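Side-chain contacts in lipopolysaccharide export system protein LptH (PDB 4UU4), which binds lipopolysaccharide and is required for its translocation from the inner membrane to the outer membrane, possibly as part of a bridge across the periplasm: residues E136-D141 / Q145-G150; L107-F112 / N116-I121; A40-D43 / V48-Y51; V69-D74 / E80-V85. All blocks are in the same frame, centred on the assembly; numbering follows the deposited sequence.

Contact 1. Residues E136-D141 / Q145-G150; sequences EKIVYD and QIVNAG
Ile138 and Tyr140 pack against Val147 and Ala149 in an antiparallel beta hairpin at one end of a sheet. Strand 147-150 is the outermost strand of that sheet within the chain. Val147 sits between two neighbours and uses a different methyl for each. Its CG1 meets Ile138 CG2 at 3.6 Å. Its CG2 lies obliquely beside the Tyr140 ring, 3.6 Å from CD1. The ring is carried there because Tyr140 CG stands trans to the backbone N (chi1 178°) and the side chain runs on toward Gln145. Ala149 adds a smaller contact, CB to Ile138 CG1 at 4.1 Å. These residues lie on the face turned to the second sheet of the beta-jellyroll, where Ile138 also touches Val126 of strand 124-128 and Tyr140 OH is hydrogen-bonded to Gln93. Lys137, Val139 and Asn148 lie on the other face. There Val139 CB and Asn148 CB approach to 4.1 Å, while the extended lysine chain leads away from strand 147-150, touching Val119 of strand 117-121. Two pairs of backbone bonds join Lys137 with Gly150 and Val139 with Asn148. Asn148 N bonds to Val139 O at 2.9 Å. Near the turn, Asp141 N binds Ile146 O at 3.0 Å, and the Asp141 carboxylate takes the backbone N-H groups of Gln143 and Arg144. At the other end a water bridges Glu136 N and Gly150 O. The Glu136 carboxylate accepts from Arg161 N and forms a salt bridge with Arg151.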
loop_
_atom_site.group_PDB
_atom_site.type_symbol
_atom_site.label_atom_id
_atom_site.label_comp_id
_atom_site.label_asym_id
_atom_site.label_seq_id
_atom_site.Cartn_x
_atom_site.Cartn_y
_atom_site.Cartn_z
ATOM N N GLU A 136 7.577 12.093 -3.286
ATOM C CA GLU A 136 7.348 12.260 -1.859
ATOM C C GLU A 136 6.071 11.531 -1.465
ATOM O O GLU A 136 5.966 10.983 -0.364
ATOM C CB GLU A 136 7.225 13.744 -1.505
ATOM C CG GLU A 136 8.303 14.261 -0.567
ATOM C CD GLU A 136 8.067 15.701 -0.156
ATOM O OE1 GLU A 136 6.887 16.105 -0.079
ATOM O OE2 GLU A 136 9.057 16.431 0.084
ATOM N N LYS A 137 5.101 11.529 -2.373
ATOM C CA LYS A 137 3.815 10.900 -2.111
ATOM C C LYS A 137 3.135 10.411 -3.390
ATOM O O LYS A 137 2.966 11.168 -4.347
ATOM C CB LYS A 137 2.905 11.872 -1.360
ATOM C CG LYS A 137 1.466 11.410 -1.235
ATOM C CD LYS A 137 0.626 12.425 -0.495
ATOM C CE LYS A 137 -0.846 12.073 -0.577
ATOM N NZ LYS A 137 -1.671 12.822 0.411
ATOM N N ILE A 138 2.741 9.142 -3.400
ATOM C CA ILE A 138 2.098 8.556 -4.571
ATOM C C ILE A 138 0.756 7.915 -4.235
ATOM O O ILE A 138 0.682 7.005 -3.426
ATOM C CB ILE A 138 2.994 7.500 -5.244
ATOM C CG1 ILE A 138 4.259 8.146 -5.804
ATOM C CG2 ILE A 138 2.241 6.802 -6.355
ATOM C CD1 ILE A 138 5.155 7.182 -6.540
ATOM N N VAL A 139 -0.306 8.396 -4.869
ATOM C CA VAL A 139 -1.632 7.837 -4.655
ATOM C C VAL A 139 -2.004 6.917 -5.815
ATOM O O VAL A 139 -1.843 7.279 -6.974
ATOM C CB VAL A 139 -2.679 8.947 -4.494
ATOM C CG1 VAL A 139 -4.018 8.358 -4.075
ATOM C CG2 VAL A 139 -2.200 9.962 -3.473
ATOM N N TYR A 140 -2.504 5.727 -5.501
ATOM C CA TYR A 140 -2.774 4.725 -6.525
ATOM C C TYR A 140 -4.193 4.159 -6.471
ATOM O O TYR A 140 -4.538 3.395 -5.567
ATOM C CB TYR A 140 -1.741 3.598 -6.448
ATOM C CG TYR A 140 -1.959 2.486 -7.448
ATOM C CD1 TYR A 140 -2.152 2.760 -8.793
ATOM C CD2 TYR A 140 -1.957 1.160 -7.048
ATOM C CE1 TYR A 140 -2.348 1.745 -9.707
ATOM C CE2 TYR A 140 -2.150 0.139 -7.955
ATOM C CZ TYR A 140 -2.346 0.436 -9.280
ATOM O OH TYR A 140 -2.542 -0.586 -10.182
ATOM N N ASP A 141 -5.006 4.548 -7.447
ATOM C CA ASP A 141 -6.320 3.955 -7.639
ATOM C C ASP A 141 -6.121 2.575 -8.255
ATOM O O ASP A 141 -5.563 2.454 -9.338
ATOM C CB ASP A 141 -7.168 4.839 -8.554
ATOM C CG ASP A 141 -8.621 4.397 -8.626
ATOM O OD1 ASP A 141 -8.882 3.196 -8.847
ATOM O OD2 ASP A 141 -9.508 5.261 -8.461
ATOM N N GLN A 145 -6.857 2.404 -12.116
ATOM C CA GLN A 145 -5.427 2.253 -12.385
ATOM C C GLN A 145 -4.753 3.599 -12.666
ATOM O O GLN A 145 -3.916 3.718 -13.561
ATOM C CB GLN A 145 -5.168 1.243 -13.510
ATOM C CG GLN A 145 -5.509 -0.194 -13.135
ATOM C CD GLN A 145 -5.180 -1.184 -14.236
ATOM O OE1 GLN A 145 -4.139 -1.086 -14.888
ATOM N NE2 GLN A 145 -6.071 -2.146 -14.449
ATOM N N ILE A 146 -5.135 4.609 -11.889
ATOM C CA ILE A 146 -4.560 5.943 -12.012
ATOM C C ILE A 146 -3.501 6.193 -10.942
ATOM O O ILE A 146 -3.745 6.002 -9.755
ATOM C CB ILE A 146 -5.645 7.045 -11.941
ATOM C CG1 ILE A 146 -6.678 6.845 -13.056
ATOM C CG2 ILE A 146 -5.013 8.430 -12.042
ATOM C CD1 ILE A 146 -7.698 7.962 -13.175
ATOM N N VAL A 147 -2.317 6.614 -11.372
ATOM C CA VAL A 147 -1.233 6.887 -10.441
ATOM C C VAL A 147 -0.927 8.383 -10.363
ATOM O O VAL A 147 -0.512 9.001 -11.343
ATOM C CB VAL A 147 0.035 6.100 -10.813
ATOM C CG1 VAL A 147 1.002 6.079 -9.646
ATOM C CG2 VAL A 147 -0.332 4.679 -11.229
ATOM N N ASN A 148 -1.171 8.957 -9.189
ATOM C CA ASN A 148 -0.799 10.331 -8.886
ATOM C C ASN A 148 0.536 10.368 -8.159
ATOM O O ASN A 148 0.811 9.525 -7.306
ATOM C CB ASN A 148 -1.852 11.000 -8.000
ATOM C CG ASN A 148 -3.174 11.200 -8.706
ATOM O OD1 ASN A 148 -3.311 12.086 -9.547
ATOM N ND2 ASN A 148 -4.166 10.390 -8.348
ATOM N N ALA A 149 1.362 11.351 -8.497
ATOM C CA ALA A 149 2.635 11.545 -7.819
ATOM C C ALA A 149 2.828 13.021 -7.503
ATOM O O ALA A 149 2.557 13.881 -8.338
ATOM C CB ALA A 149 3.776 11.028 -8.671
ATOM N N GLY A 150 3.291 13.313 -6.294
ATOM C CA GLY A 150 3.458 14.689 -5.876
ATOM C C GLY A 150 4.082 14.793 -4.507
ATOM O O GLY A 150 4.737 13.866 -4.048
HETATM O O HOH W 1 7.699 14.456 -4.764
#

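Contact 2. Residues L107-F112 / N116-I121; sequences LTIQYF and NRVVLI
A beta hairpin in the middle of a sheet pairs Ile109 with Leu120 and Tyr111 with Val118 on one face, and Gln110 with Val119 on the other. Ile109 and Leu120 run alongside each other; Ile109 CD1 meets Leu120 CD2 at 3.6 Å. The second branch of Ile109, CG2, reaches diagonally to Val118 CG1 at 3.7 Å. Val118 CG2 then touches the Tyr111 ring at CD1, 3.6 Å away. These four residues look into the interior of the beta-jellyroll, and Ile109 and Val118 meet Tyr91 of the facing sheet there. On the other face Val119 is the centre of the packing. Its CG1 takes the crowded position between backbone N and carbonyl carbon (chi1 45°). This puts the methyl alongside Gln110 and at the rim of the Phe112 ring, in the ring plane, 3.5 Å from CE2. Arg117 O lies at the same ring's edge and also accepts the backbone bond from Phe112 N at 2.7 Å. Both ends of the pairing are irregular. Leu107 and Thr108 face Ile121 in a classic beta bulge, where the Thr108 N to Ile121 O bond is weak at 3.4 Å. Asn116 and Arg117 face Phe112 in a G1 bulge beside the turn. Between them, Gln110 and Val119 exchange both of their backbone bonds, each 2.9 Å long.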
loop_
_atom_site.group_PDB
_atom_site.type_symbol
_atom_site.label_atom_id
_atom_site.label_comp_id
_atom_site.label_asym_id
_atom_site.label_seq_id
_atom_site.Cartn_x
_atom_site.Cartn_y
_atom_site.Cartn_z
ATOM N N LEU A 107 7.773 4.337 2.831
ATOM C CA LEU A 107 7.963 4.281 4.273
ATOM C C LEU A 107 6.634 4.041 4.984
ATOM O O LEU A 107 6.557 3.209 5.883
ATOM C CB LEU A 107 8.659 5.539 4.787
ATOM C CG LEU A 107 10.129 5.335 5.169
ATOM C CD1 LEU A 107 10.852 4.527 4.107
ATOM C CD2 LEU A 107 10.837 6.668 5.403
ATOM N N THR A 108 5.584 4.748 4.572
ATOM C CA THR A 108 4.241 4.423 5.055
ATOM C C THR A 108 3.319 4.104 3.882
ATOM O O THR A 108 3.301 4.828 2.892
ATOM C CB THR A 108 3.638 5.559 5.912
ATOM O OG1 THR A 108 4.464 5.788 7.057
ATOM C CG2 THR A 108 2.234 5.204 6.376
ATOM N N ILE A 109 2.565 3.011 3.976
ATOM C CA ILE A 109 1.593 2.699 2.928
ATOM C C ILE A 109 0.201 2.525 3.520
ATOM O O ILE A 109 0.024 1.777 4.465
ATOM C CB ILE A 109 1.967 1.417 2.157
ATOM C CG1 ILE A 109 3.292 1.588 1.410
ATOM C CG2 ILE A 109 0.866 1.044 1.171
ATOM C CD1 ILE A 109 3.710 0.347 0.640
ATOM N N GLN A 110 -0.791 3.215 2.975
ATOM C CA GLN A 110 -2.162 3.004 3.423
ATOM C C GLN A 110 -2.988 2.398 2.303
ATOM O O GLN A 110 -3.021 2.928 1.196
ATOM C CB GLN A 110 -2.791 4.318 3.861
ATOM C CG GLN A 110 -1.994 5.061 4.899
ATOM C CD GLN A 110 -2.536 6.450 5.142
ATOM O OE1 GLN A 110 -2.269 7.375 4.372
ATOM N NE2 GLN A 110 -3.303 6.609 6.214
ATOM N N TYR A 111 -3.652 1.286 2.592
ATOM C CA TYR A 111 -4.525 0.649 1.620
ATOM C C TYR A 111 -5.976 0.877 2.018
ATOM O O TYR A 111 -6.536 0.147 2.841
ATOM C CB TYR A 111 -4.198 -0.844 1.478
ATOM C CG TYR A 111 -5.126 -1.608 0.554
ATOM C CD1 TYR A 111 -5.608 -1.035 -0.618
ATOM C CD2 TYR A 111 -5.512 -2.908 0.850
ATOM C CE1 TYR A 111 -6.455 -1.732 -1.459
ATOM C CE2 TYR A 111 -6.354 -3.612 0.016
ATOM C CZ TYR A 111 -6.822 -3.023 -1.137
ATOM O OH TYR A 111 -7.663 -3.735 -1.960
ATOM N N PHE A 112 -6.564 1.920 1.442
ATOM C CA PHE A 112 -7.954 2.272 1.687
ATOM C C PHE A 112 -8.865 1.348 0.879
ATOM O O PHE A 112 -9.327 1.701 -0.201
ATOM C CB PHE A 112 -8.205 3.738 1.313
ATOM C CG PHE A 112 -7.553 4.724 2.251
ATOM C CD1 PHE A 112 -8.206 5.147 3.399
ATOM C CD2 PHE A 112 -6.291 5.229 1.983
ATOM C CE1 PHE A 112 -7.611 6.054 4.263
ATOM C CE2 PHE A 112 -5.692 6.134 2.844
ATOM C CZ PHE A 112 -6.352 6.546 3.982
ATOM N N ASN A 116 -10.635 1.782 -2.808
ATOM C CA ASN A 116 -9.684 1.327 -3.825
ATOM C C ASN A 116 -8.540 2.327 -4.006
ATOM O O ASN A 116 -8.261 2.773 -5.124
ATOM C CB ASN A 116 -10.368 1.059 -5.173
ATOM C CG ASN A 116 -11.319 -0.120 -5.125
ATOM O OD1 ASN A 116 -11.106 -1.081 -4.385
ATOM N ND2 ASN A 116 -12.378 -0.053 -5.926
ATOM N N ARG A 117 -7.893 2.686 -2.900
ATOM C CA ARG A 117 -6.824 3.678 -2.930
ATOM C C ARG A 117 -5.628 3.277 -2.081
ATOM O O ARG A 117 -5.765 2.926 -0.911
ATOM C CB ARG A 117 -7.346 5.047 -2.487
ATOM C CG ARG A 117 -7.276 6.105 -3.575
ATOM C CD ARG A 117 -8.290 7.211 -3.346
ATOM N NE ARG A 117 -8.751 7.792 -4.606
ATOM C CZ ARG A 117 -9.708 7.263 -5.363
ATOM N NH1 ARG A 117 -10.300 6.136 -4.991
ATOM N NH2 ARG A 117 -10.072 7.854 -6.494
ATOM N N VAL A 118 -4.447 3.333 -2.681
ATOM C CA VAL A 118 -3.217 3.018 -1.968
ATOM C C VAL A 118 -2.287 4.225 -1.954
ATOM O O VAL A 118 -1.724 4.589 -2.983
ATOM C CB VAL A 118 -2.477 1.834 -2.613
ATOM C CG1 VAL A 118 -1.331 1.393 -1.731
ATOM C CG2 VAL A 118 -3.432 0.679 -2.857
ATOM N N VAL A 119 -2.120 4.844 -0.788
ATOM C CA VAL A 119 -1.241 6.006 -0.689
ATOM C C VAL A 119 0.111 5.684 -0.049
ATOM O O VAL A 119 0.193 5.191 1.075
ATOM C CB VAL A 119 -1.926 7.208 0.003
ATOM C CG1 VAL A 119 -2.661 6.759 1.246
ATOM C CG2 VAL A 119 -0.910 8.291 0.331
ATOM N N LEU A 120 1.165 5.960 -0.808
ATOM C CA LEU A 120 2.539 5.740 -0.390
ATOM C C LEU A 120 3.151 7.074 0.015
ATOM O O LEU A 120 3.135 8.026 -0.759
ATOM C CB LEU A 120 3.340 5.136 -1.546
ATOM C CG LEU A 120 2.674 3.957 -2.262
ATOM C CD1 LEU A 120 2.526 4.228 -3.750
ATOM C CD2 LEU A 120 3.455 2.679 -2.039
ATOM N N ILE A 121 3.678 7.142 1.231
ATOM C CA ILE A 121 4.294 8.363 1.730
ATOM C C ILE A 121 5.772 8.015 1.872
ATOM O O ILE A 121 6.138 6.836 1.935
ATOM C CB ILE A 121 3.487 8.972 2.898
ATOM C CG1 ILE A 121 2.062 9.300 2.450
ATOM C CG2 ILE A 121 4.165 10.218 3.442
ATOM C CD1 ILE A 121 1.344 10.263 3.370
#

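Contact 3. Residues A40-D43 / V48-Y51; sequences AELD and VAVY
Ala40 against Tyr51 and Leu42 against Ala49 form the closely packed face of this short hairpin. Ala40 CB approaches the Tyr51 ring obliquely, 3.4 Å from CD2 and 3.7 Å from CE2. The ring leans that way because Tyr51 CG lies opposite the carbonyl carbon (chi1 -51°). Leu42 bends over its partner, so that CD1 meets Ala49 CB at 3.7 Å. The hairpin is the edge of one sheet of the beta-jellyroll. Strand 39-43 is the outermost strand there within the chain and is exposed along most of its length; Ala49 is the buried residue of the contact. Strand 48-52 is held on its far side by strand 68-72, where Tyr51 also packs on Leu71. The other face, made by Glu41, Asp43, Val48 and Val50, is looser. Glu41 CB and Val50 CG1 are 4.4 Å apart, and both carboxylates lead away from the partner strand. Val50 instead touches Thr68 and Thr70 of the next strand. The strands are joined chiefly by backbone bonds, made at the pairs whose side chains form this face. Glu41 and Val50 exchange two, as do Asp43 and Val48. The Asp43 N to Val48 O bond is 2.8 Å long, whereas Val48 N to Asp43 O, nearest the turn, lengthens to 3.2 Å.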
loop_
_atom_site.group_PDB
_atom_site.type_symbol
_atom_site.label_atom_id
_atom_site.label_comp_id
_atom_site.label_asym_id
_atom_site.label_seq_id
_atom_site.Cartn_x
_atom_site.Cartn_y
_atom_site.Cartn_z
ATOM N N ALA A 40 0.003 -10.412 17.206
ATOM C CA ALA A 40 -1.192 -9.661 16.841
ATOM C C ALA A 40 -1.973 -9.265 18.082
ATOM O O ALA A 40 -1.961 -9.977 19.080
ATOM C CB ALA A 40 -2.074 -10.477 15.913
ATOM N N GLU A 41 -2.644 -8.121 18.019
ATOM C CA GLU A 41 -3.572 -7.732 19.071
ATOM C C GLU A 41 -4.852 -7.186 18.461
ATOM O O GLU A 41 -4.817 -6.242 17.677
ATOM C CB GLU A 41 -2.960 -6.693 20.011
ATOM C CG GLU A 41 -3.914 -6.335 21.136
ATOM C CD GLU A 41 -3.244 -5.741 22.361
ATOM O OE1 GLU A 41 -2.033 -5.448 22.315
ATOM O OE2 GLU A 41 -3.945 -5.573 23.383
ATOM N N LEU A 42 -5.982 -7.779 18.817
ATOM C CA LEU A 42 -7.246 -7.365 18.226
ATOM C C LEU A 42 -8.189 -6.691 19.221
ATOM O O LEU A 42 -8.589 -7.281 20.220
ATOM C CB LEU A 42 -7.934 -8.564 17.571
ATOM C CG LEU A 42 -9.375 -8.387 17.091
ATOM C CD1 LEU A 42 -9.351 -7.408 15.943
ATOM C CD2 LEU A 42 -9.949 -9.695 16.617
ATOM N N ASP A 43 -8.530 -5.440 18.939
ATOM C CA ASP A 43 -9.499 -4.720 19.751
ATOM C C ASP A 43 -10.840 -4.702 19.031
ATOM O O ASP A 43 -11.152 -3.760 18.309
ATOM C CB ASP A 43 -9.017 -3.295 20.023
ATOM C CG ASP A 43 -9.544 -2.746 21.331
ATOM O OD1 ASP A 43 -10.661 -3.133 21.737
ATOM O OD2 ASP A 43 -8.835 -1.929 21.957
ATOM N N VAL A 48 -10.039 -2.322 15.733
ATOM C CA VAL A 48 -8.670 -2.091 15.295
ATOM C C VAL A 48 -7.787 -3.287 15.636
ATOM O O VAL A 48 -7.881 -3.843 16.727
ATOM C CB VAL A 48 -8.104 -0.811 15.938
ATOM C CG1 VAL A 48 -6.604 -0.687 15.702
ATOM C CG2 VAL A 48 -8.840 0.410 15.405
ATOM N N ALA A 49 -6.944 -3.694 14.692
ATOM C CA ALA A 49 -6.024 -4.801 14.932
ATOM C C ALA A 49 -4.598 -4.413 14.570
ATOM O O ALA A 49 -4.362 -3.847 13.509
ATOM C CB ALA A 49 -6.453 -6.018 14.138
ATOM N N VAL A 50 -3.637 -4.708 15.440
ATOM C CA VAL A 50 -2.244 -4.446 15.063
ATOM C C VAL A 50 -1.364 -5.701 15.064
ATOM O O VAL A 50 -1.325 -6.455 16.035
ATOM C CB VAL A 50 -1.599 -3.284 15.872
ATOM C CG1 VAL A 50 -1.912 -3.406 17.342
ATOM C CG2 VAL A 50 -0.094 -3.234 15.641
ATOM N N TYR A 51 -0.673 -5.905 13.944
ATOM C CA TYR A 51 0.185 -7.058 13.717
ATOM C C TYR A 51 1.651 -6.627 13.617
ATOM O O TYR A 51 1.972 -5.629 12.964
ATOM C CB TYR A 51 -0.224 -7.764 12.423
ATOM C CG TYR A 51 -1.698 -8.088 12.322
ATOM C CD1 TYR A 51 -2.605 -7.150 11.842
ATOM C CD2 TYR A 51 -2.182 -9.341 12.688
ATOM C CE1 TYR A 51 -3.953 -7.445 11.744
ATOM C CE2 TYR A 51 -3.530 -9.645 12.594
ATOM C CZ TYR A 51 -4.408 -8.694 12.123
ATOM O OH TYR A 51 -5.747 -8.993 12.029
#

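Contact 4. Residues V69-D74 / E80-V85; sequences VTLKQD and EVVTSV
Apolar contacts between Val69, Leu71 and Val82 cover one face of this strand pair. Leu71 runs alongside Val82, and the leucine CD2 faces the fork of the valine, 3.5 Å from CG1 and 3.6 Å from CG2. Val82 CG1 also meets Val69 CG1 at 3.7 Å. The other branch of Val69, CG2, packs on the Ser84 side chain, whose hydroxyl is hydrogen-bonded to Thr65 O. On the opposite face, contacts mix carbon with polar groups. Lys72 stretches along Val81, with CB and CD both beside CG1; the CD distance is 3.6 Å. A bend at its last torsion (chi4 71°) turns NZ toward Thr83 OG1, still 4.0 Å away. Beyond the strands, toward the turn, Asp74 CB and Glu80 CB approach to 3.6 Å, though Asp74 is poorly ordered. Their carboxylates have no contact with each other, and Asp74 OD1 accepts from Gly77 N. The backbone bonds are regular in the middle: Thr70 and Thr83 exchange two, each 2.9 Å long. Lys72 N bonds to Val81 O, but Lys72 O is bound by Glu80 N, at 2.7 Å. Glu80 and Val81 thus both face Lys72. This is a classic beta bulge at the turn end of an antiparallel hairpin in one sheet of the beta-jellyroll, with Val69 reaching Val57 of the other sheet.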
loop_
_atom_site.group_PDB
_atom_site.type_symbol
_atom_site.label_atom_id
_atom_site.label_comp_id
_atom_site.label_asym_id
_atom_site.label_seq_id
_atom_site.Cartn_x
_atom_site.Cartn_y
_atom_site.Cartn_z
ATOM N N VAL A 69 1.723 -3.493 10.978
ATOM C CA VAL A 69 0.513 -3.271 10.196
ATOM C C VAL A 69 -0.719 -3.086 11.080
ATOM O O VAL A 69 -0.952 -3.850 12.003
ATOM C CB VAL A 69 0.289 -4.417 9.193
ATOM C CG1 VAL A 69 -1.018 -4.231 8.439
ATOM C CG2 VAL A 69 1.454 -4.481 8.216
ATOM N N THR A 70 -1.502 -2.053 10.802
ATOM C CA THR A 70 -2.740 -1.831 11.529
ATOM C C THR A 70 -3.932 -1.901 10.585
ATOM O O THR A 70 -3.936 -1.253 9.539
ATOM C CB THR A 70 -2.751 -0.463 12.231
ATOM O OG1 THR A 70 -1.628 -0.363 13.115
ATOM C CG2 THR A 70 -4.037 -0.290 13.027
ATOM N N LEU A 71 -4.934 -2.698 10.956
ATOM C CA LEU A 71 -6.203 -2.733 10.240
ATOM C C LEU A 71 -7.245 -1.957 11.021
ATOM O O LEU A 71 -7.454 -2.212 12.213
ATOM C CB LEU A 71 -6.703 -4.164 10.065
ATOM C CG LEU A 71 -5.721 -5.232 9.600
ATOM C CD1 LEU A 71 -6.460 -6.519 9.274
ATOM C CD2 LEU A 71 -4.936 -4.760 8.411
ATOM N N LYS A 72 -7.897 -1.013 10.352
ATOM C CA LYS A 72 -9.019 -0.318 10.966
ATOM C C LYS A 72 -10.299 -0.814 10.319
ATOM O O LYS A 72 -10.367 -0.948 9.100
ATOM C CB LYS A 72 -8.882 1.193 10.804
ATOM C CG LYS A 72 -7.624 1.764 11.445
ATOM C CD LYS A 72 -7.515 3.263 11.210
ATOM C CE LYS A 72 -6.278 3.853 11.878
ATOM N NZ LYS A 72 -5.000 3.450 11.218
ATOM N N GLN A 73 -11.302 -1.092 11.144
ATOM C CA GLN A 73 -12.563 -1.662 10.681
ATOM C C GLN A 73 -13.648 -0.594 10.574
ATOM O O GLN A 73 -13.686 0.337 11.372
ATOM C CB GLN A 73 -13.000 -2.774 11.641
ATOM C CG GLN A 73 -14.177 -3.600 11.179
ATOM C CD GLN A 73 -14.387 -4.836 12.029
ATOM O OE1 GLN A 73 -13.578 -5.148 12.904
ATOM N NE2 GLN A 73 -15.480 -5.550 11.775
ATOM N N ASP A 74 -14.522 -0.724 9.580
ATOM C CA ASP A 74 -15.636 0.212 9.429
ATOM C C ASP A 74 -16.964 -0.493 9.650
ATOM O O ASP A 74 -16.992 -1.661 10.024
ATOM C CB ASP A 74 -15.592 0.925 8.061
ATOM C CG ASP A 74 -16.125 0.073 6.896
ATOM O OD1 ASP A 74 -16.444 -1.123 7.065
ATOM O OD2 ASP A 74 -16.212 0.619 5.777
ATOM N N GLU A 80 -11.523 -0.763 6.705
ATOM C CA GLU A 80 -11.637 0.314 5.730
ATOM C C GLU A 80 -10.268 0.865 5.337
ATOM O O GLU A 80 -10.147 1.617 4.370
ATOM C CB GLU A 80 -12.515 1.442 6.271
ATOM C CG GLU A 80 -11.879 2.251 7.386
ATOM C CD GLU A 80 -12.367 3.687 7.402
ATOM O OE1 GLU A 80 -12.826 4.166 6.344
ATOM O OE2 GLU A 80 -12.292 4.337 8.468
ATOM N N VAL A 81 -9.244 0.495 6.096
ATOM C CA VAL A 81 -7.878 0.889 5.773
ATOM C C VAL A 81 -6.838 -0.022 6.433
ATOM O O VAL A 81 -6.944 -0.382 7.613
ATOM C CB VAL A 81 -7.601 2.377 6.125
ATOM C CG1 VAL A 81 -7.745 2.624 7.624
ATOM C CG2 VAL A 81 -6.224 2.809 5.623
ATOM N N VAL A 82 -5.839 -0.399 5.643
ATOM C CA VAL A 82 -4.728 -1.208 6.117
ATOM C C VAL A 82 -3.450 -0.380 6.031
ATOM O O VAL A 82 -2.936 -0.146 4.942
ATOM C CB VAL A 82 -4.558 -2.466 5.240
ATOM C CG1 VAL A 82 -3.351 -3.277 5.684
ATOM C CG2 VAL A 82 -5.825 -3.307 5.269
ATOM N N THR A 83 -2.936 0.068 7.170
ATOM C CA THR A 83 -1.721 0.875 7.169
ATOM C C THR A 83 -0.500 0.037 7.526
ATOM O O THR A 83 -0.446 -0.563 8.596
ATOM C CB THR A 83 -1.818 2.057 8.147
ATOM O OG1 THR A 83 -2.996 2.818 7.867
ATOM C CG2 THR A 83 -0.601 2.954 8.016
ATOM N N SER A 84 0.478 0.006 6.624
ATOM C CA SER A 84 1.733 -0.702 6.853
ATOM C C SER A 84 2.924 0.247 6.992
ATOM O O SER A 84 2.996 1.289 6.329
ATOM C CB SER A 84 2.000 -1.706 5.730
ATOM O OG SER A 84 3.200 -2.426 5.962
ATOM N N VAL A 85 3.856 -0.140 7.861
ATOM C CA VAL A 85 5.088 0.608 8.088
ATOM C C VAL A 85 6.285 -0.342 8.115
ATOM O O VAL A 85 6.286 -1.340 8.855
ATOM C CB VAL A 85 5.036 1.390 9.420
ATOM C CG1 VAL A 85 6.432 1.828 9.843
ATOM C CG2 VAL A 85 4.088 2.582 9.311
#

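From the N terminus the four hairpins close in the order contact 3, contact 4, contact 2, contact 1. Each closes a short loop before the next opens, so none nest or cross. All four belong to the same antiparallel sheet, and together they supply its eight strands. Strands 48-52 and 68-72 join contact 3 to contact 4, strands 81-85 and 109-112 join contact 4 to contact 2, and strands 117-121 and 137-141 join contact 2 to contact 1. Neighbouring contacts have centres 9 to 10 Å apart, whereas contacts 1 and 3, at the two ends, are 28 Å apart. Between hairpins the chain passes through the facing sheet, tying the two sheets together.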